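Local coordinates for beta-mannosidase (Trichoderma harzianum, PDB 4CVU), which probably hydrolyses beta-mannosidic linkages to release terminal mannose from the non-reducing ends of glycans, as a fungal glycoside hydrolase of family 2, at residues Asn75-Asp78 and Leu79-Ile82; Ser685-Gln688 and Phe689-Gly693; Ala744-Tyr748 and Thr749-Leu753; Gly925-Thr928 and Glu929-Val933. All blocks are in the same frame, centred on the assembly; numbering follows the deposited sequence.

The four contacts follow one another along the chain, and each is a local turn, helix or hairpin. Contact 1, a helical turn and the weakly bonded helix after it in the N-terminal galactose-binding-like domain, lies across the chain's centre from contact 2, their centres about 43 Å apart. Contacts 2 and 3 touch, with centres about 15 Å apart, through a probable hydrogen bond from Q688 NE2 to A744 O and packing of R692 on F745. Contact 3 is the hairpin 740-747/752-759, whose second strand belongs to the mannosidase Ig/CBM-like domain, so the pair joins helix 664-692 to that sheet. Contact 4 lies in the C-terminal Ig-fold domain, its nearest atoms about 23 Å from contacts 2 and 3.

Contact 1: residues Asn75-Asp78 and Leu79-Ile82; sequences NDFD and LRWI
R80 lays its guanidinium group against the rim of the F77 ring. The two planes are 69° apart, and F77 CD1 stands 3.5 Å above one face of the guanidinium, while R80 NH1 lies near the plane of the ring at its edge, so this is not a stacked pair. The nearest atoms are F77 CD1 and R80 NH1, 3.6 Å apart. Two features bring the group there: R80 CG sits beside its own backbone N (chi1 -76°), and the chain then runs extended from CG to NE. R80 NE binds a water at 2.9 Å that also bonds to D76 O, while NH1 and NH2 are taken by L634 O and, as a salt bridge, by E184, so all three nitrogens have partners that fix the rotation of the group.

L79 is the first residue to leave helical backbone angles after helix 75-78. Its amide bonds to N75 O at 3.0 Å (146° at the hydrogen), and R80 N bonds to F77 O at 3.2 Å, closing the turn. L79 CD1 meets N75 CB at 3.6 Å. At the far end, the W81 indole presents its edge to the preceding turn, with CD1 3.2 Å from D78 O in the ring plane.

The turn belongs to the galactose-binding-like domain of this family 2 enzyme, on the connection between strands 48-51 and 87-91. Around it, D76 OD1 accepts from A205 N. Beyond it, I82 packs on H58 and L61 of helix 57-63, and I82 O receives the W87 indole N-H from strand 87-91.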
loop_
_atom_site.group_PDB
_atom_site.type_symbol
_atom_site.label_atom_id
_atom_site.label_comp_id
_atom_site.label_asym_id
_atom_site.label_seq_id
_atom_site.Cartn_x
_atom_site.Cartn_y
_atom_site.Cartn_z
ATOM N N ASN A 75 11.660 -0.852 2.059
ATOM C CA ASN A 75 12.499 0.358 1.943
ATOM C C ASN A 75 13.738 0.380 2.789
ATOM O O ASN A 75 14.631 1.162 2.501
ATOM C CB ASN A 75 11.721 1.615 2.251
ATOM C CG ASN A 75 10.858 2.097 1.056
ATOM O OD1 ASN A 75 10.012 2.984 1.225
ATOM N ND2 ASN A 75 11.020 1.514 -0.096
ATOM N N ASP A 76 13.794 -0.449 3.833
ATOM C CA ASP A 76 15.022 -0.564 4.622
ATOM C C ASP A 76 16.109 -1.050 3.694
ATOM O O ASP A 76 17.254 -0.727 3.900
ATOM C CB ASP A 76 14.876 -1.542 5.814
ATOM C CG ASP A 76 15.940 -1.365 6.857
ATOM O OD1 ASP A 76 16.435 -0.240 7.010
ATOM O OD2 ASP A 76 16.299 -2.346 7.575
ATOM N N PHE A 77 15.742 -1.851 2.687
ATOM C CA PHE A 77 16.689 -2.341 1.692
ATOM C C PHE A 77 16.789 -1.376 0.526
ATOM O O PHE A 77 17.897 -0.906 0.186
ATOM C CB PHE A 77 16.323 -3.753 1.223
ATOM C CG PHE A 77 16.511 -4.784 2.304
ATOM C CD1 PHE A 77 17.769 -5.134 2.721
ATOM C CD2 PHE A 77 15.425 -5.341 2.945
ATOM C CE1 PHE A 77 17.953 -6.058 3.734
ATOM C CE2 PHE A 77 15.595 -6.263 3.963
ATOM C CZ PHE A 77 16.862 -6.619 4.359
ATOM N N ASP A 78 15.635 -1.053 -0.038
ATOM C CA ASP A 78 15.557 -0.344 -1.294
ATOM C C ASP A 78 16.092 1.079 -1.227
ATOM O O ASP A 78 16.455 1.643 -2.262
ATOM C CB ASP A 78 14.126 -0.281 -1.810
ATOM C CG ASP A 78 13.453 -1.664 -1.982
ATOM O OD1 ASP A 78 14.093 -2.714 -2.033
ATOM O OD2 ASP A 78 12.223 -1.672 -2.014
ATOM N N LEU A 79 16.131 1.674 -0.025
ATOM C CA LEU A 79 16.589 3.068 0.128
ATOM C C LEU A 79 18.075 3.248 0.504
ATOM O O LEU A 79 18.517 4.366 0.754
ATOM C CB LEU A 79 15.716 3.802 1.148
ATOM C CG LEU A 79 14.240 3.892 0.770
ATOM C CD1 LEU A 79 13.541 4.701 1.823
ATOM C CD2 LEU A 79 14.017 4.547 -0.586
ATOM N N ARG A 80 18.846 2.162 0.507
ATOM C CA ARG A 80 20.218 2.232 0.966
ATOM C C ARG A 80 21.133 3.100 0.079
ATOM O O ARG A 80 22.140 3.622 0.552
ATOM C CB ARG A 80 20.795 0.827 1.139
ATOM C CG ARG A 80 20.285 0.149 2.382
ATOM C CD ARG A 80 20.909 -1.225 2.534
ATOM N NE ARG A 80 20.553 -1.830 3.832
ATOM C CZ ARG A 80 20.671 -3.131 4.080
ATOM N NH1 ARG A 80 21.180 -3.934 3.139
ATOM N NH2 ARG A 80 20.315 -3.650 5.270
ATOM N N TRP A 81 20.740 3.333 -1.172
ATOM C CA TRP A 81 21.456 4.286 -2.008
ATOM C C TRP A 81 21.534 5.687 -1.416
ATOM O O TRP A 81 22.341 6.512 -1.860
ATOM C CB TRP A 81 20.825 4.381 -3.391
ATOM C CG TRP A 81 19.373 4.805 -3.429
ATOM C CD1 TRP A 81 18.285 3.999 -3.323
ATOM C CD2 TRP A 81 18.876 6.115 -3.681
ATOM N NE1 TRP A 81 17.121 4.737 -3.463
ATOM C CE2 TRP A 81 17.472 6.048 -3.657
ATOM C CE3 TRP A 81 19.479 7.345 -3.876
ATOM C CZ2 TRP A 81 16.665 7.179 -3.853
ATOM C CZ3 TRP A 81 18.681 8.467 -4.070
ATOM C CH2 TRP A 81 17.301 8.375 -4.064
ATOM N N ILE A 82 20.667 5.990 -0.457
ATOM C CA ILE A 82 20.654 7.294 0.163
ATOM C C ILE A 82 21.741 7.375 1.212
ATOM O O ILE A 82 22.591 8.267 1.152
ATOM C CB ILE A 82 19.259 7.622 0.764
ATOM C CG1 ILE A 82 18.254 7.845 -0.376
ATOM C CG2 ILE A 82 19.326 8.856 1.633
ATOM C CD1 ILE A 82 16.790 7.846 0.047
HETATM O O HOH W 1 19.129 -0.467 5.936
HETATM O O HOH W 2 19.727 0.998 -2.741
#

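Contact 2: residues Ser685-Gln688 and Phe689-Gly693; sequences SEIQ and FYRRG
The backbone runs from S685 to R692 as regular alpha-helix, as three successive i-to-i+4 bonds establish. Y690 N reaches E686 O at 2.9 Å (166° at the hydrogen), R691 N reaches I687 O, also at 2.9 Å, and R692 N reaches Q688 O at 3.1 Å.

E686 and Y690, one turn apart, run side by side. The Y690 hydroxyl donates to E686 OE1 at 2.7 Å, meeting the carboxylate on its anti side and 22° out of its plane, and the carboxylate and ring planes stand 77° apart. E686 reaches that far because its chain stays extended beyond CG, and on the way E686 CB touches Y690 CE2 at 3.6 Å. The same ring lies over E686 O, which is 3.2 Å from Y690 CD2, so one residue supplies both the backbone and the side-chain partner of the tyrosine. On the next flank, I687 CG2 runs alongside R691 CD at 4.0 Å. Past this aliphatic contact, R691 NH1 bonds to the carbonyls of T736 and E738.

The end of the long helix 664-692 is thus walled in on several flanks. Y690 meets F595 of strand 592-595 edge to face, and E686 and Y690 both touch F572 of strand 570-572. It also packs against strand 740-747 of a three-stranded antiparallel sheet, where Q688 NE2 bonds to A744 O and the R692 guanidinium makes a cation-pi contact with F745.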
loop_
_atom_site.group_PDB
_atom_site.type_symbol
_atom_site.label_atom_id
_atom_site.label_comp_id
_atom_site.label_asym_id
_atom_site.label_seq_id
_atom_site.Cartn_x
_atom_site.Cartn_y
_atom_site.Cartn_z
ATOM N N SER A 685 1.903 -11.152 34.293
ATOM C CA SER A 685 2.510 -12.167 35.141
ATOM C C SER A 685 3.858 -11.711 35.761
ATOM O O SER A 685 4.179 -12.030 36.951
ATOM C CB SER A 685 2.690 -13.462 34.364
ATOM O OG SER A 685 3.206 -14.492 35.214
ATOM N N GLU A 686 4.667 -10.982 34.986
ATOM C CA GLU A 686 5.905 -10.479 35.519
ATOM C C GLU A 686 5.679 -9.279 36.411
ATOM O O GLU A 686 6.230 -9.211 37.487
ATOM C CB GLU A 686 6.931 -10.173 34.420
ATOM C CG GLU A 686 7.484 -11.422 33.771
ATOM C CD GLU A 686 8.642 -11.170 32.844
ATOM O OE1 GLU A 686 9.560 -10.434 33.178
ATOM O OE2 GLU A 686 8.660 -11.764 31.767
ATOM N N ILE A 687 4.876 -8.307 35.971
ATOM C CA ILE A 687 4.697 -7.121 36.771
ATOM C C ILE A 687 4.148 -7.391 38.184
ATOM O O ILE A 687 4.579 -6.764 39.143
ATOM C CB ILE A 687 3.747 -6.115 36.100
ATOM C CG1 ILE A 687 4.421 -5.544 34.845
ATOM C CG2 ILE A 687 3.449 -5.023 37.125
ATOM C CD1 ILE A 687 3.516 -4.706 33.946
ATOM N N GLN A 688 3.145 -8.258 38.293
ATOM C CA GLN A 688 2.561 -8.558 39.597
ATOM C C GLN A 688 3.598 -9.269 40.489
ATOM O O GLN A 688 3.620 -9.082 41.688
ATOM C CB GLN A 688 1.301 -9.404 39.458
ATOM C CG GLN A 688 1.494 -10.820 38.928
ATOM C CD GLN A 688 0.189 -11.602 38.834
ATOM O OE1 GLN A 688 -0.867 -11.071 38.460
ATOM N NE2 GLN A 688 0.257 -12.889 39.190
ATOM N N PHE A 689 4.465 -10.062 39.887
ATOM C CA PHE A 689 5.556 -10.730 40.640
ATOM C C PHE A 689 6.633 -9.728 41.123
ATOM O O PHE A 689 7.086 -9.779 42.263
ATOM C CB PHE A 689 6.176 -11.825 39.767
ATOM C CG PHE A 689 7.477 -12.349 40.275
ATOM C CD1 PHE A 689 7.517 -13.413 41.140
ATOM C CD2 PHE A 689 8.664 -11.766 39.871
ATOM C CE1 PHE A 689 8.705 -13.888 41.602
ATOM C CE2 PHE A 689 9.876 -12.226 40.352
ATOM C CZ PHE A 689 9.893 -13.291 41.213
ATOM N N TYR A 690 7.004 -8.789 40.260
ATOM C CA TYR A 690 7.938 -7.724 40.653
ATOM C C TYR A 690 7.348 -6.849 41.777
ATOM O O TYR A 690 8.027 -6.550 42.764
ATOM C CB TYR A 690 8.353 -6.838 39.462
ATOM C CG TYR A 690 9.094 -7.560 38.362
ATOM C CD1 TYR A 690 10.074 -8.514 38.652
ATOM C CD2 TYR A 690 8.771 -7.327 37.000
ATOM C CE1 TYR A 690 10.712 -9.210 37.633
ATOM C CE2 TYR A 690 9.414 -8.015 35.991
ATOM C CZ TYR A 690 10.382 -8.954 36.299
ATOM O OH TYR A 690 11.046 -9.652 35.272
ATOM N N ARG A 691 6.081 -6.459 41.623
ATOM C CA ARG A 691 5.439 -5.608 42.611
ATOM C C ARG A 691 5.255 -6.224 43.981
ATOM O O ARG A 691 5.459 -5.555 44.958
ATOM C CB ARG A 691 4.097 -5.172 42.147
ATOM C CG ARG A 691 4.209 -4.176 41.002
ATOM C CD ARG A 691 2.858 -3.548 40.797
ATOM N NE ARG A 691 2.446 -2.682 41.912
ATOM C CZ ARG A 691 1.347 -1.924 41.877
ATOM N NH1 ARG A 691 0.570 -1.920 40.785
ATOM N NH2 ARG A 691 1.037 -1.135 42.902
ATOM N N ARG A 692 4.777 -7.455 44.020
ATOM C CA ARG A 692 4.733 -8.245 45.280
ATOM C C ARG A 692 6.086 -8.306 46.005
ATOM O O ARG A 692 6.170 -8.395 47.248
ATOM C CB ARG A 692 4.246 -9.666 44.979
ATOM C CG ARG A 692 4.146 -10.547 46.224
ATOM C CD ARG A 692 3.747 -11.976 45.936
ATOM N NE ARG A 692 4.759 -12.678 45.158
ATOM C CZ ARG A 692 4.649 -13.937 44.738
ATOM N NH1 ARG A 692 3.571 -14.663 45.026
ATOM N NH2 ARG A 692 5.623 -14.476 44.007
ATOM N N GLY A 693 7.155 -8.347 45.224
ATOM C CA GLY A 693 8.503 -8.331 45.764
ATOM C C GLY A 693 8.845 -7.124 46.638
ATOM O O GLY A 693 9.796 -7.181 47.379
#

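Contact 3: residues Ala744-Tyr748 and Thr749-Leu753; sequences AFWNY and TANEL
N747 closes the beta hairpin of strands 740-747 and 752-759, where N751 and E752 both face it in a G1 beta bulge; N751 has a positive phi (53°), as is usual at that position. Along its side chain, N747 CB lies 3.9 Å from E752 O. N747 CG then comes within 3.9 Å of A750 CB, and N747 ND2 lies 4.1 Å from it. At the tip, OD1 gathers the turn: T749 OG1 donates to it at 2.8 Å, in the carbonyl plane, and A750 N donates at 3.3 Å from well above that plane (59°). T749 N adds a weak third bond. This grip follows from N747 CG standing opposite its own backbone N (chi1 -173°).

In the antiparallel pairing, N747 N and E752 N each bond to the other residue's carbonyl, while W746 and L753 form the neighbouring non-hydrogen-bonded pair. Strand 752-759 is the middle one of a three-stranded sheet completed by 799-807, where N807 ND2 donates to E752 OE1.

On the W746 face, L753 CD1 packs on A744 CB, and the indole turns its edge to N751 OD1 and E752 O, both in its plane; Y748 CB sits 3.6 Å above the indole centre.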
loop_
_atom_site.group_PDB
_atom_site.type_symbol
_atom_site.label_atom_id
_atom_site.label_comp_id
_atom_site.label_asym_id
_atom_site.label_seq_id
_atom_site.Cartn_x
_atom_site.Cartn_y
_atom_site.Cartn_z
ATOM N N ALA A 744 -3.341 -12.858 41.151
ATOM C CA ALA A 744 -3.470 -14.316 41.249
ATOM C C ALA A 744 -2.201 -14.988 40.789
ATOM O O ALA A 744 -1.789 -14.803 39.660
ATOM C CB ALA A 744 -4.639 -14.813 40.406
ATOM N N PHE A 745 -1.612 -15.782 41.668
ATOM C CA PHE A 745 -0.376 -16.518 41.396
ATOM C C PHE A 745 -0.705 -17.997 41.316
ATOM O O PHE A 745 -1.183 -18.586 42.302
ATOM C CB PHE A 745 0.643 -16.305 42.522
ATOM C CG PHE A 745 1.262 -14.937 42.533
ATOM C CD1 PHE A 745 0.626 -13.873 43.148
ATOM C CD2 PHE A 745 2.489 -14.720 41.950
ATOM C CE1 PHE A 745 1.195 -12.606 43.171
ATOM C CE2 PHE A 745 3.074 -13.459 41.962
ATOM C CZ PHE A 745 2.430 -12.400 42.574
ATOM N N TRP A 746 -0.448 -18.604 40.166
ATOM C CA TRP A 746 -0.790 -20.008 39.967
ATOM C C TRP A 746 0.462 -20.849 39.818
ATOM O O TRP A 746 1.192 -20.728 38.836
ATOM C CB TRP A 746 -1.685 -20.169 38.739
ATOM C CG TRP A 746 -2.207 -21.597 38.528
ATOM C CD1 TRP A 746 -2.463 -22.549 39.493
ATOM C CD2 TRP A 746 -2.562 -22.191 37.277
ATOM N NE1 TRP A 746 -2.936 -23.695 38.909
ATOM C CE2 TRP A 746 -3.012 -23.505 37.553
ATOM C CE3 TRP A 746 -2.538 -21.743 35.943
ATOM C CZ2 TRP A 746 -3.432 -24.382 36.535
ATOM C CZ3 TRP A 746 -2.954 -22.613 34.933
ATOM C CH2 TRP A 746 -3.393 -23.918 35.236
ATOM N N ASN A 747 0.738 -21.671 40.819
ATOM C CA ASN A 747 1.758 -22.682 40.683
ATOM C C ASN A 747 1.074 -23.881 40.047
ATOM O O ASN A 747 0.335 -24.589 40.704
ATOM C CB ASN A 747 2.369 -23.017 42.042
ATOM C CG ASN A 747 3.554 -23.947 41.927
ATOM O OD1 ASN A 747 3.637 -24.747 40.990
ATOM N ND2 ASN A 747 4.490 -23.845 42.870
ATOM N N TYR A 748 1.298 -24.090 38.757
ATOM C CA TYR A 748 0.528 -25.088 38.014
ATOM C C TYR A 748 1.088 -26.502 38.100
ATOM O O TYR A 748 0.407 -27.439 37.723
ATOM C CB TYR A 748 0.317 -24.669 36.551
ATOM C CG TYR A 748 1.577 -24.279 35.794
ATOM C CD1 TYR A 748 2.466 -25.247 35.336
ATOM C CD2 TYR A 748 1.860 -22.933 35.512
ATOM C CE1 TYR A 748 3.611 -24.891 34.632
ATOM C CE2 TYR A 748 2.991 -22.568 34.806
ATOM C CZ TYR A 748 3.871 -23.542 34.381
ATOM O OH TYR A 748 4.990 -23.193 33.686
ATOM N N THR A 749 2.315 -26.665 38.586
ATOM C CA THR A 749 2.849 -28.015 38.856
ATOM C C THR A 749 2.291 -28.560 40.176
ATOM O O THR A 749 1.906 -29.733 40.253
ATOM C CB THR A 749 4.389 -28.044 38.921
ATOM O OG1 THR A 749 4.850 -27.028 39.813
ATOM C CG2 THR A 749 5.001 -27.836 37.538
ATOM N N ALA A 750 2.257 -27.702 41.202
ATOM C CA ALA A 750 1.636 -28.024 42.497
ATOM C C ALA A 750 0.119 -27.760 42.509
ATOM O O ALA A 750 -0.561 -28.036 43.503
ATOM C CB ALA A 750 2.310 -27.230 43.606
ATOM N N ASN A 751 -0.400 -27.197 41.420
ATOM C CA ASN A 751 -1.815 -26.860 41.311
ATOM C C ASN A 751 -2.329 -25.992 42.476
ATOM O O ASN A 751 -3.460 -26.155 42.941
ATOM C CB ASN A 751 -2.659 -28.143 41.164
ATOM C CG ASN A 751 -3.967 -27.893 40.443
ATOM O OD1 ASN A 751 -4.105 -26.905 39.710
ATOM N ND2 ASN A 751 -4.943 -28.775 40.654
ATOM N N GLU A 752 -1.490 -25.058 42.915
ATOM C CA GLU A 752 -1.804 -24.182 44.037
ATOM C C GLU A 752 -2.092 -22.753 43.556
ATOM O O GLU A 752 -1.334 -22.193 42.759
ATOM C CB GLU A 752 -0.620 -24.180 45.013
ATOM C CG GLU A 752 -0.971 -23.809 46.455
ATOM C CD GLU A 752 -1.470 -24.995 47.277
ATOM O OE1 GLU A 752 -1.576 -26.104 46.704
ATOM O OE2 GLU A 752 -1.760 -24.828 48.497
ATOM N N LEU A 753 -3.172 -22.168 44.050
ATOM C CA LEU A 753 -3.496 -20.764 43.796
ATOM C C LEU A 753 -3.199 -19.915 45.050
ATOM O O LEU A 753 -3.518 -20.327 46.174
ATOM C CB LEU A 753 -4.964 -20.611 43.374
ATOM C CG LEU A 753 -5.604 -19.222 43.294
ATOM C CD1 LEU A 753 -5.003 -18.365 42.195
ATOM C CD2 LEU A 753 -7.116 -19.355 43.103
HETATM O O HOH W 3 -2.515 -27.818 36.861
#

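Contact 4: residues Gly925-Thr928 and Glu929-Val933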
loop_
_atom_site.group_PDB
_atom_site.type_symbol
_atom_site.label_atom_id
_atom_site.label_comp_id
_atom_site.label_asym_id
_atom_site.label_seq_id
_atom_site.Cartn_x
_atom_site.Cartn_y
_atom_site.Cartn_z
ATOM N N GLY A 925 -16.709 12.264 13.334
ATOM C CA GLY A 925 -17.592 11.710 14.331
ATOM C C GLY A 925 -18.223 10.368 14.012
ATOM O O GLY A 925 -18.848 9.789 14.881
ATOM N N LYS A 926 -18.048 9.844 12.800
ATOM C CA LYS A 926 -18.670 8.553 12.443
ATOM C C LYS A 926 -17.903 7.331 12.931
ATOM O O LYS A 926 -18.380 6.227 12.762
ATOM C CB LYS A 926 -18.835 8.429 10.941
ATOM C CG LYS A 926 -19.650 9.562 10.328
ATOM C CD LYS A 926 -20.256 9.119 8.999
ATOM C CE LYS A 926 -21.196 10.197 8.447
ATOM N NZ LYS A 926 -22.521 10.228 9.167
ATOM N N TRP A 927 -16.705 7.524 13.455
ATOM C CA TRP A 927 -15.876 6.411 13.959
ATOM C C TRP A 927 -16.540 5.520 14.999
ATOM O O TRP A 927 -16.166 4.336 15.153
ATOM C CB TRP A 927 -14.570 6.949 14.537
ATOM C CG TRP A 927 -14.742 7.801 15.774
ATOM C CD1 TRP A 927 -15.012 9.154 15.825
ATOM C CD2 TRP A 927 -14.675 7.355 17.125
ATOM N NE1 TRP A 927 -15.105 9.571 17.130
ATOM C CE2 TRP A 927 -14.908 8.486 17.951
ATOM C CE3 TRP A 927 -14.427 6.109 17.727
ATOM C CZ2 TRP A 927 -14.910 8.405 19.335
ATOM C CZ3 TRP A 927 -14.454 6.027 19.125
ATOM C CH2 TRP A 927 -14.683 7.162 19.912
ATOM N N THR A 928 -17.467 6.101 15.774
ATOM C CA THR A 928 -18.170 5.374 16.850
ATOM C C THR A 928 -18.998 4.216 16.293
ATOM O O THR A 928 -19.064 3.162 16.902
ATOM C CB THR A 928 -19.130 6.299 17.655
ATOM O OG1 THR A 928 -20.097 6.917 16.774
ATOM C CG2 THR A 928 -18.332 7.354 18.350
ATOM N N GLU A 929 -19.568 4.425 15.112
ATOM C CA GLU A 929 -20.311 3.406 14.383
ATOM C C GLU A 929 -19.442 2.295 13.803
ATOM O O GLU A 929 -19.976 1.265 13.418
ATOM C CB GLU A 929 -21.028 4.022 13.183
ATOM C CG GLU A 929 -22.005 5.115 13.533
ATOM C CD GLU A 929 -22.465 5.872 12.296
ATOM O OE1 GLU A 929 -22.278 5.356 11.167
ATOM O OE2 GLU A 929 -23.017 6.984 12.448
ATOM N N GLN A 930 -18.132 2.537 13.686
ATOM C CA GLN A 930 -17.205 1.565 13.092
ATOM C C GLN A 930 -16.472 0.810 14.177
ATOM O O GLN A 930 -15.703 -0.082 13.887
ATOM C CB GLN A 930 -16.206 2.245 12.164
ATOM C CG GLN A 930 -16.858 3.157 11.103
ATOM C CD GLN A 930 -15.969 4.347 10.722
ATOM O OE1 GLN A 930 -14.754 4.365 11.032
ATOM N NE2 GLN A 930 -16.568 5.367 10.062
ATOM N N VAL A 931 -16.707 1.152 15.433
ATOM C CA VAL A 931 -16.036 0.407 16.517
ATOM C C VAL A 931 -16.626 -0.978 16.558
ATOM O O VAL A 931 -17.835 -1.117 16.369
ATOM C CB VAL A 931 -16.228 1.095 17.866
ATOM C CG1 VAL A 931 -15.676 0.236 19.011
ATOM C CG2 VAL A 931 -15.568 2.464 17.872
ATOM N N THR A 932 -15.824 -2.009 16.912
ATOM C CA THR A 932 -16.324 -3.369 16.965
ATOM C C THR A 932 -15.903 -3.948 18.311
ATOM O O THR A 932 -15.042 -3.363 18.973
ATOM C CB THR A 932 -15.705 -4.293 15.868
ATOM O OG1 THR A 932 -14.285 -4.451 16.121
ATOM C CG2 THR A 932 -15.904 -3.716 14.453
ATOM N N VAL A 933 -16.573 -5.015 18.727
ATOM C CA VAL A 933 -16.213 -5.746 19.972
ATOM C C VAL A 933 -16.062 -7.234 19.689
ATOM O O VAL A 933 -16.709 -7.773 18.807
ATOM C CB VAL A 933 -17.228 -5.462 21.118
ATOM C CG1 VAL A 933 -18.623 -5.988 20.814
ATOM C CG2 VAL A 933 -16.744 -6.058 22.467
HETATM O O HOH W 4 -19.628 0.344 17.791
#
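Backbone bonds link K926-T928 to E929-V931 as consecutive i-to-i+3 turns. E929 N donates to K926 O at 3.2 Å (135° at the hydrogen), and Q930 N to W927 O at 3.0 Å; in both the donor stands well above the carbonyl plane. V931 N adds a weak bond to T928 O at 3.4 Å. One water donates to both T928 O and V931 O, bridging the last turn to V931, just ahead of strand 932-934.

Apolar contact comes from W927 and V931, which lie side by side with CE3 of the indole 3.8 Å from V931 CG2. The indole is also covered on one face by T928 CG2, 3.6 Å above its centre. In the Ig-fold domain this loop crosses from strand 911-921 in one sheet to strand 932-934 in the other, and W927 and V931 reach inward between them, both touching F875 of strand 874-879 and P892.

Among the polar side chains, K926, E929 and Q930 are exposed, though Q930 also touches P892. Q930 CG lies beside its backbone N, opposite the carbonyl carbon (chi1 -52°), and the chain bends at chi2, bringing NE2 to 3.4 Å from K926 O at an angle too poor for a hydrogen bond. K926 NZ and E929 OE2 are 4.6 Å apart: opposite charges that probably attract without contact.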